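Local atomic coordinates of putative immunoglobulin A1 protease (Bacteroides ovatus, PDB entry 3N6Z), a protein that is of uncertain function but is possibly an immunoglobulin A1 protease, built round a right-handed parallel beta-helix. Residues I100-D105 with P120-V125; A138-A143 with I147-G152; C171-E176 with G184-V189. All blocks are in the same frame, centred on the assembly; numbering follows the deposited sequence.

Interaction 1: residues I100-D105 with P120-V125; sequences IDFDGD and PSFFGV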
loop_
_atom_site.group_PDB
_atom_site.type_symbol
_atom_site.label_atom_id
_atom_site.label_comp_id
_atom_site.label_asym_id
_atom_site.label_seq_id
_atom_site.Cartn_x
_atom_site.Cartn_y
_atom_site.Cartn_z
ATOM N N ILE A 100 -0.440 15.581 3.561
ATOM C CA ILE A 100 0.927 15.428 3.060
ATOM C C ILE A 100 0.945 15.193 1.563
ATOM O O ILE A 100 0.130 14.442 1.020
ATOM C CB ILE A 100 1.655 14.248 3.767
ATOM C CG1 ILE A 100 1.788 14.507 5.267
ATOM C CG2 ILE A 100 3.028 13.969 3.117
ATOM C CD1 ILE A 100 2.210 13.276 6.087
ATOM N N ASP A 101 1.844 15.895 0.887
ATOM C CA ASP A 101 2.220 15.623 -0.501
ATOM C C ASP A 101 3.664 15.148 -0.466
ATOM O O ASP A 101 4.538 15.879 -0.059
ATOM C CB ASP A 101 2.069 16.860 -1.400
ATOM C CG ASP A 101 2.250 16.523 -2.848
ATOM O OD1 ASP A 101 3.412 16.451 -3.277
ATOM O OD2 ASP A 101 1.241 16.291 -3.542
ATOM N N PHE A 102 3.889 13.916 -0.912
ATOM C CA PHE A 102 5.202 13.295 -0.884
ATOM C C PHE A 102 5.569 12.802 -2.282
ATOM O O PHE A 102 4.839 12.008 -2.876
ATOM C CB PHE A 102 5.204 12.120 0.110
ATOM C CG PHE A 102 6.582 11.538 0.363
ATOM C CD1 PHE A 102 7.115 10.583 -0.477
ATOM C CD2 PHE A 102 7.353 12.000 1.420
ATOM C CE1 PHE A 102 8.374 10.052 -0.260
ATOM C CE2 PHE A 102 8.605 11.513 1.638
ATOM C CZ PHE A 102 9.109 10.516 0.801
ATOM N N ASP A 103 6.688 13.292 -2.796
ATOM C CA ASP A 103 7.217 12.857 -4.085
ATOM C C ASP A 103 8.597 12.253 -3.860
ATOM O O ASP A 103 9.535 12.955 -3.508
ATOM C CB ASP A 103 7.289 14.045 -5.054
ATOM C CG ASP A 103 7.774 13.657 -6.437
ATOM O OD1 ASP A 103 7.894 12.443 -6.742
ATOM O OD2 ASP A 103 8.000 14.601 -7.234
ATOM N N GLY A 104 8.723 10.957 -4.075
ATOM C CA GLY A 104 10.006 10.301 -3.943
ATOM C C GLY A 104 10.962 10.606 -5.086
ATOM O O GLY A 104 12.124 10.248 -5.012
ATOM N N ASP A 105 10.438 11.173 -6.174
ATOM C CA ASP A 105 11.242 11.487 -7.364
ATOM C C ASP A 105 12.059 10.273 -7.830
ATOM O O ASP A 105 13.219 10.417 -8.233
ATOM C CB ASP A 105 12.131 12.717 -7.145
ATOM C CG ASP A 105 12.717 13.261 -8.449
ATOM O OD1 ASP A 105 12.068 13.116 -9.515
ATOM O OD2 ASP A 105 13.805 13.850 -8.386
ATOM N N PRO A 120 1.323 1.726 12.724
ATOM C CA PRO A 120 2.710 1.582 12.276
ATOM C C PRO A 120 2.800 1.394 10.755
ATOM O O PRO A 120 2.183 0.487 10.202
ATOM C CB PRO A 120 3.205 0.342 13.027
ATOM C CG PRO A 120 2.288 0.151 14.157
ATOM C CD PRO A 120 0.978 0.765 13.790
ATOM N N SER A 121 3.586 2.253 10.123
ATOM C CA SER A 121 3.652 2.484 8.708
ATOM C C SER A 121 4.380 3.810 8.503
ATOM O O SER A 121 4.684 4.527 9.466
ATOM C CB SER A 121 2.249 2.597 8.080
ATOM O OG SER A 121 1.545 3.721 8.568
ATOM N N PHE A 122 4.627 4.187 7.238
ATOM C CA PHE A 122 5.307 5.434 6.995
ATOM C C PHE A 122 4.390 6.620 7.365
ATOM O O PHE A 122 4.754 7.440 8.213
ATOM C CB PHE A 122 5.831 5.514 5.548
ATOM C CG PHE A 122 6.830 6.619 5.333
ATOM C CD1 PHE A 122 8.142 6.508 5.772
ATOM C CD2 PHE A 122 6.460 7.761 4.678
ATOM C CE1 PHE A 122 9.069 7.542 5.580
ATOM C CE2 PHE A 122 7.386 8.777 4.460
ATOM C CZ PHE A 122 8.685 8.641 4.900
ATOM N N PHE A 123 3.204 6.692 6.758
ATOM C CA PHE A 123 2.301 7.841 6.898
ATOM C C PHE A 123 1.267 7.691 8.014
ATOM O O PHE A 123 0.739 8.716 8.491
ATOM C CB PHE A 123 1.581 8.167 5.603
ATOM C CG PHE A 123 2.479 8.613 4.498
ATOM C CD1 PHE A 123 3.146 9.821 4.554
ATOM C CD2 PHE A 123 2.691 7.802 3.404
ATOM C CE1 PHE A 123 3.997 10.214 3.547
ATOM C CE2 PHE A 123 3.521 8.190 2.364
ATOM C CZ PHE A 123 4.174 9.408 2.438
ATOM N N GLY A 124 0.879 6.447 8.359
ATOM C CA GLY A 124 -0.196 6.231 9.329
ATOM C C GLY A 124 -1.569 6.363 8.700
ATOM O O GLY A 124 -2.242 5.345 8.442
ATOM N N VAL A 125 -1.933 7.599 8.406
ATOM C CA VAL A 125 -3.130 7.945 7.642
ATOM C C VAL A 125 -2.681 8.961 6.591
ATOM O O VAL A 125 -2.214 10.036 6.967
ATOM C CB VAL A 125 -4.263 8.539 8.516
ATOM C CG1 VAL A 125 -5.419 9.051 7.627
ATOM C CG2 VAL A 125 -4.729 7.507 9.569
#
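Phe-102 turns one face of its ring toward the chain segment 120-125, and two neighbouring phenylalanines come at it edge first. Phe-122 makes an edge-to-face pair, its plane at 72° to that of Phe-102, with its CE2 4.1 Å from CE2 of Phe-102. Phe-123 makes an offset edge-to-face pair with the same ring; its CZ lies 3.7 Å from CB of Phe-102, at the root of the side chain rather than over the middle of the ring. The three form an aromatic cluster inside a parallel beta-helix, where strand 100-105 forms part of one wall and the loop leading into strand 125-131 reaches in from across the interior. Differing first torsions turn the two rings of the loop against each other: CG is anti to the backbone N in Phe-122 (chi1 -166°) but anti to the carbonyl carbon in Phe-123 (chi1 -65°), and CD2 of Phe-122 lies 3.5 Å above the centre of the Phe-123 ring. Ile-100 sets two methyls along the CD1-CE1 side of the Phe-123 ring, with CD1 3.9 Å from Phe-123 CD1 and CG2 beside CE1. Beyond the cluster, Trp-87 stacks on Phe-122, and Met-61 touches both Phe-102 and Phe-122.

Interaction 2: residues A138-A143 with I147-G152; sequences ASVSSA and IGIITG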
loop_
_atom_site.group_PDB
_atom_site.type_symbol
_atom_site.label_atom_id
_atom_site.label_comp_id
_atom_site.label_asym_id
_atom_site.label_seq_id
_atom_site.Cartn_x
_atom_site.Cartn_y
_atom_site.Cartn_z
ATOM N N ALA A 138 11.399 -3.010 3.880
ATOM C CA ALA A 138 10.667 -2.438 4.982
ATOM C C ALA A 138 10.182 -3.550 5.898
ATOM O O ALA A 138 9.937 -4.679 5.471
ATOM C CB ALA A 138 9.472 -1.615 4.468
ATOM N N SER A 139 9.940 -3.203 7.157
ATOM C CA SER A 139 9.306 -4.128 8.094
ATOM C C SER A 139 8.399 -3.350 9.020
ATOM O O SER A 139 8.864 -2.534 9.816
ATOM C CB SER A 139 10.344 -4.885 8.920
ATOM O OG SER A 139 9.720 -5.727 9.874
ATOM N N VAL A 140 7.100 -3.599 8.908
ATOM C CA VAL A 140 6.093 -2.929 9.746
ATOM C C VAL A 140 5.256 -4.001 10.424
ATOM O O VAL A 140 4.896 -5.022 9.822
ATOM C CB VAL A 140 5.183 -1.900 8.995
ATOM C CG1 VAL A 140 6.055 -0.786 8.398
ATOM C CG2 VAL A 140 4.292 -2.590 7.941
ATOM N N SER A 141 4.920 -3.767 11.691
ATOM C CA SER A 141 4.203 -4.762 12.483
ATOM C C SER A 141 3.257 -4.108 13.479
ATOM O O SER A 141 3.611 -3.102 14.081
ATOM C CB SER A 141 5.203 -5.659 13.221
ATOM O OG SER A 141 4.532 -6.703 13.890
ATOM N N SER A 142 2.095 -4.725 13.656
ATOM C CA SER A 142 1.149 -4.350 14.715
ATOM C C SER A 142 0.421 -5.582 15.189
ATOM O O SER A 142 0.037 -6.407 14.370
ATOM C CB SER A 142 0.126 -3.334 14.195
ATOM O OG SER A 142 -0.875 -3.108 15.175
ATOM N N ALA A 143 0.247 -5.708 16.507
ATOM C CA ALA A 143 -0.592 -6.761 17.117
ATOM C C ALA A 143 -2.028 -6.327 17.291
ATOM O O ALA A 143 -2.846 -7.109 17.746
ATOM C CB ALA A 143 -0.027 -7.162 18.493
ATOM N N ILE A 147 -2.659 -2.526 8.956
ATOM C CA ILE A 147 -1.562 -1.702 8.449
ATOM C C ILE A 147 -1.038 -2.184 7.096
ATOM O O ILE A 147 -1.354 -3.264 6.641
ATOM C CB ILE A 147 -0.408 -1.597 9.451
ATOM C CG1 ILE A 147 0.271 -2.966 9.680
ATOM C CG2 ILE A 147 -0.822 -0.916 10.760
ATOM C CD1 ILE A 147 1.557 -2.903 10.479
ATOM N N GLY A 148 -0.278 -1.302 6.467
ATOM C CA GLY A 148 0.549 -1.562 5.311
ATOM C C GLY A 148 1.854 -0.811 5.432
ATOM O O GLY A 148 2.028 -0.010 6.335
ATOM N N ILE A 149 2.808 -1.082 4.529
ATOM C CA ILE A 149 4.124 -0.434 4.640
ATOM C C ILE A 149 4.022 1.064 4.462
ATOM O O ILE A 149 4.575 1.818 5.246
ATOM C CB ILE A 149 5.158 -1.055 3.652
ATOM C CG1 ILE A 149 5.625 -2.399 4.216
ATOM C CG2 ILE A 149 6.366 -0.130 3.408
ATOM C CD1 ILE A 149 6.230 -3.370 3.185
ATOM N N ILE A 150 3.343 1.515 3.409
ATOM C CA ILE A 150 3.288 2.943 3.138
ATOM C C ILE A 150 2.324 3.666 4.085
ATOM O O ILE A 150 2.655 4.737 4.612
ATOM C CB ILE A 150 2.962 3.233 1.648
ATOM C CG1 ILE A 150 4.003 2.524 0.744
ATOM C CG2 ILE A 150 2.931 4.756 1.387
ATOM C CD1 ILE A 150 4.020 2.913 -0.747
ATOM N N THR A 151 1.177 3.061 4.372
ATOM C CA THR A 151 0.219 3.692 5.273
ATOM C C THR A 151 -0.710 2.682 5.892
ATOM O O THR A 151 -0.915 1.585 5.345
ATOM C CB THR A 151 -0.555 4.815 4.543
ATOM O OG1 THR A 151 -1.194 5.674 5.482
ATOM C CG2 THR A 151 -1.573 4.216 3.552
ATOM N N GLY A 152 -1.299 3.068 7.008
ATOM C CA GLY A 152 -2.387 2.297 7.629
ATOM C C GLY A 152 -3.661 2.531 6.856
ATOM O O GLY A 152 -4.132 1.606 6.202
#
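Ile-147, Val-140 and Ile-149 carry most of this contact, an apolar seam without a hydrogen bond between its two sides. Val-140, on strand 138-141, points its side chain at the segment 147-152 and reaches in with CG2. In the conformer described, one of two for this residue, that methyl sits 3.7 Å from CD1 of Ile-147 and 4.0 Å from CG1 of Ile-149, and it also lies 3.8 Å from the carbonyl O of Gly-148, so it bridges the two isoleucines over the backbone that joins them. The side chains of Val-140 and Ile-147 run past each other in opposite directions. Ile-147 holds CG1 between its backbone N and carbonyl carbon (chi1 65°), and with the outer torsion extended (chi2 171°) the chain ends in a CD1 laid against the main chain of the strand's end. There Ile-147 CD1 is 3.7 Å from Ser-141 C and 4.0 Å from Ser-142 CB. The hydroxyl of Ser-142 serves a different purpose, accepting from the backbone N of Arg-144 and of Gln-145 in the turn between the segments. At the far end Ile-149 presents the fork of its side chain to Ala-138: its CG2 comes to 3.6 Å from the Ala-138 CB, and its CG1 and CD1 both stand 3.9 Å from that same methyl. Val-177, on the neighbouring strand 176-179, touches both Val-140 and Ile-149 and continues the apolar layer along the axis of the beta-helix, in the next coil. Strands 138-141 and 147-148 belong to different stacks of parallel strands, with a short turn linking them, and aliphatic side chains meeting inside such a corner are characteristic of the interior of a parallel beta-helix.

Interaction 3: residues C171-E176 with G184-V189; sequences CYTTGE and GGIAGV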
loop_
_atom_site.group_PDB
_atom_site.type_symbol
_atom_site.label_atom_id
_atom_site.label_comp_id
_atom_site.label_asym_id
_atom_site.label_seq_id
_atom_site.Cartn_x
_atom_site.Cartn_y
_atom_site.Cartn_z
ATOM N N CYS A 171 4.421 3.672 -6.974
ATOM C CA CYS A 171 5.183 3.290 -5.799
ATOM C C CYS A 171 5.317 1.772 -5.700
ATOM O O CYS A 171 4.544 1.030 -6.299
ATOM C CB CYS A 171 4.547 3.828 -4.508
ATOM S SG CYS A 171 4.529 5.611 -4.367
ATOM N N TYR A 172 6.253 1.313 -4.883
ATOM C CA TYR A 172 6.384 -0.101 -4.611
ATOM C C TYR A 172 6.912 -0.348 -3.233
ATOM O O TYR A 172 7.521 0.539 -2.611
ATOM C CB TYR A 172 7.239 -0.798 -5.671
ATOM C CG TYR A 172 8.750 -0.631 -5.579
ATOM C CD1 TYR A 172 9.517 -1.551 -4.884
ATOM C CD2 TYR A 172 9.403 0.368 -6.293
ATOM C CE1 TYR A 172 10.922 -1.481 -4.897
ATOM C CE2 TYR A 172 10.807 0.467 -6.292
ATOM C CZ TYR A 172 11.550 -0.469 -5.619
ATOM O OH TYR A 172 12.933 -0.409 -5.660
ATOM N N THR A 173 6.661 -1.559 -2.741
ATOM C CA THR A 173 7.191 -2.021 -1.471
ATOM C C THR A 173 7.726 -3.433 -1.547
ATOM O O THR A 173 7.228 -4.286 -2.304
ATOM C CB THR A 173 6.168 -1.953 -0.320
ATOM O OG1 THR A 173 5.152 -2.920 -0.548
ATOM C CG2 THR A 173 5.528 -0.559 -0.212
ATOM N N THR A 174 8.752 -3.663 -0.754
ATOM C CA THR A 174 9.305 -5.007 -0.488
ATOM C C THR A 174 9.582 -5.101 1.000
ATOM O O THR A 174 9.747 -4.083 1.687
ATOM C CB THR A 174 10.580 -5.316 -1.319
ATOM O OG1 THR A 174 11.764 -4.852 -0.642
ATOM C CG2 THR A 174 10.513 -4.688 -2.745
ATOM N N GLY A 175 9.646 -6.339 1.510
ATOM C CA GLY A 175 9.875 -6.587 2.927
ATOM C C GLY A 175 8.744 -7.377 3.571
ATOM O O GLY A 175 8.360 -8.423 3.048
ATOM N N GLU A 176 8.231 -6.881 4.690
ATOM C CA GLU A 176 7.225 -7.592 5.460
ATOM C C GLU A 176 6.263 -6.674 6.171
ATOM O O GLU A 176 6.639 -5.606 6.664
ATOM C CB GLU A 176 7.856 -8.532 6.484
ATOM C CG GLU A 176 8.646 -7.830 7.564
ATOM C CD GLU A 176 9.180 -8.748 8.666
ATOM O OE1 GLU A 176 8.791 -9.924 8.743
ATOM O OE2 GLU A 176 9.979 -8.270 9.487
ATOM N N GLY A 184 -1.846 -5.139 4.257
ATOM C CA GLY A 184 -1.598 -4.996 2.825
ATOM C C GLY A 184 -0.173 -4.643 2.517
ATOM O O GLY A 184 0.499 -3.991 3.307
ATOM N N GLY A 185 0.289 -5.022 1.324
ATOM C CA GLY A 185 1.666 -4.677 0.963
ATOM C C GLY A 185 1.890 -3.177 0.846
ATOM O O GLY A 185 2.966 -2.683 1.157
ATOM N N ILE A 186 0.869 -2.467 0.373
ATOM C CA ILE A 186 0.916 -1.004 0.218
ATOM C C ILE A 186 0.209 -0.293 1.384
ATOM O O ILE A 186 0.818 0.543 2.071
ATOM C CB ILE A 186 0.337 -0.528 -1.169
ATOM C CG1 ILE A 186 1.065 -1.183 -2.357
ATOM C CG2 ILE A 186 0.289 1.011 -1.257
ATOM C CD1 ILE A 186 2.531 -0.817 -2.526
ATOM N N ALA A 187 -1.077 -0.614 1.583
ATOM C CA ALA A 187 -1.905 0.060 2.591
ATOM C C ALA A 187 -2.727 -0.954 3.355
ATOM O O ALA A 187 -3.215 -1.931 2.772
ATOM C CB ALA A 187 -2.866 1.071 1.899
ATOM N N GLY A 188 -2.973 -0.683 4.626
ATOM C CA GLY A 188 -3.883 -1.540 5.396
ATOM C C GLY A 188 -5.322 -1.432 4.903
ATOM O O GLY A 188 -5.974 -2.446 4.573
ATOM N N VAL A 189 -5.805 -0.188 4.826
ATOM C CA VAL A 189 -7.182 0.129 4.486
ATOM C C VAL A 189 -7.204 1.249 3.440
ATOM O O VAL A 189 -6.598 2.294 3.654
ATOM C CB VAL A 189 -8.001 0.562 5.745
ATOM C CG1 VAL A 189 -9.485 0.711 5.361
ATOM C CG2 VAL A 189 -7.807 -0.421 6.913
#
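A single side-chain to main-chain hydrogen bond, backed by a small methyl contact, crosses the buried interior of the beta-helix here, from strand 172-174 to the loop between strands 183-184 and 189-190. Thr-173 OG1 donates to the carbonyl O of Gly-185 over 2.8 Å. The approach is well off the carbonyl plane, the donor standing 57° out of it. OG1 is placed between the backbone N and carbonyl carbon of its own residue (chi1 69°), which turns both branches of Thr-173 toward the loop. Its CG2 meets CD1 of Ile-186 at 3.8 Å; the Ile-186 side chain brings CD1 across by a bent path, folded at both of its torsions. Ser-206 OG is a second hydrogen-bond partner of Thr-173 OG1, so the buried hydroxyl links the loop to the strand of the next turn. A valine in its place would probably leave the Gly-185 carbonyl without this donor and Ser-206 without this partner. The contact is thus that of a threonine inside a parallel beta-helix, joining a strand of one face to a corner loop of its own coil and to Ser-206 of the following coil.

The three contacts follow one another along the chain, each closing before the next begins, and they climb the beta-helix as its coils do. Strands 138-141 and 176-179 are parallel neighbours in one stack; 100-105 pairs with 125-131, and 172-174 with 133-136, in others. The centres of interactions 1 and 2 are about 12 Å apart, with probable hydrogen bonds from Phe-122 N to Ile-149 O and from Phe-123 N to Ile-150 O. Interactions 2 and 3, about 7 Å apart by their centres, meet through probable hydrogen bonds from Val-189 N to Gly-152 O and between Ser-139 OG and Glu-176 OE2, and through Ile-150 CG1 packing on Thr-173 CG2. Interaction 2, which touches both, lies between them.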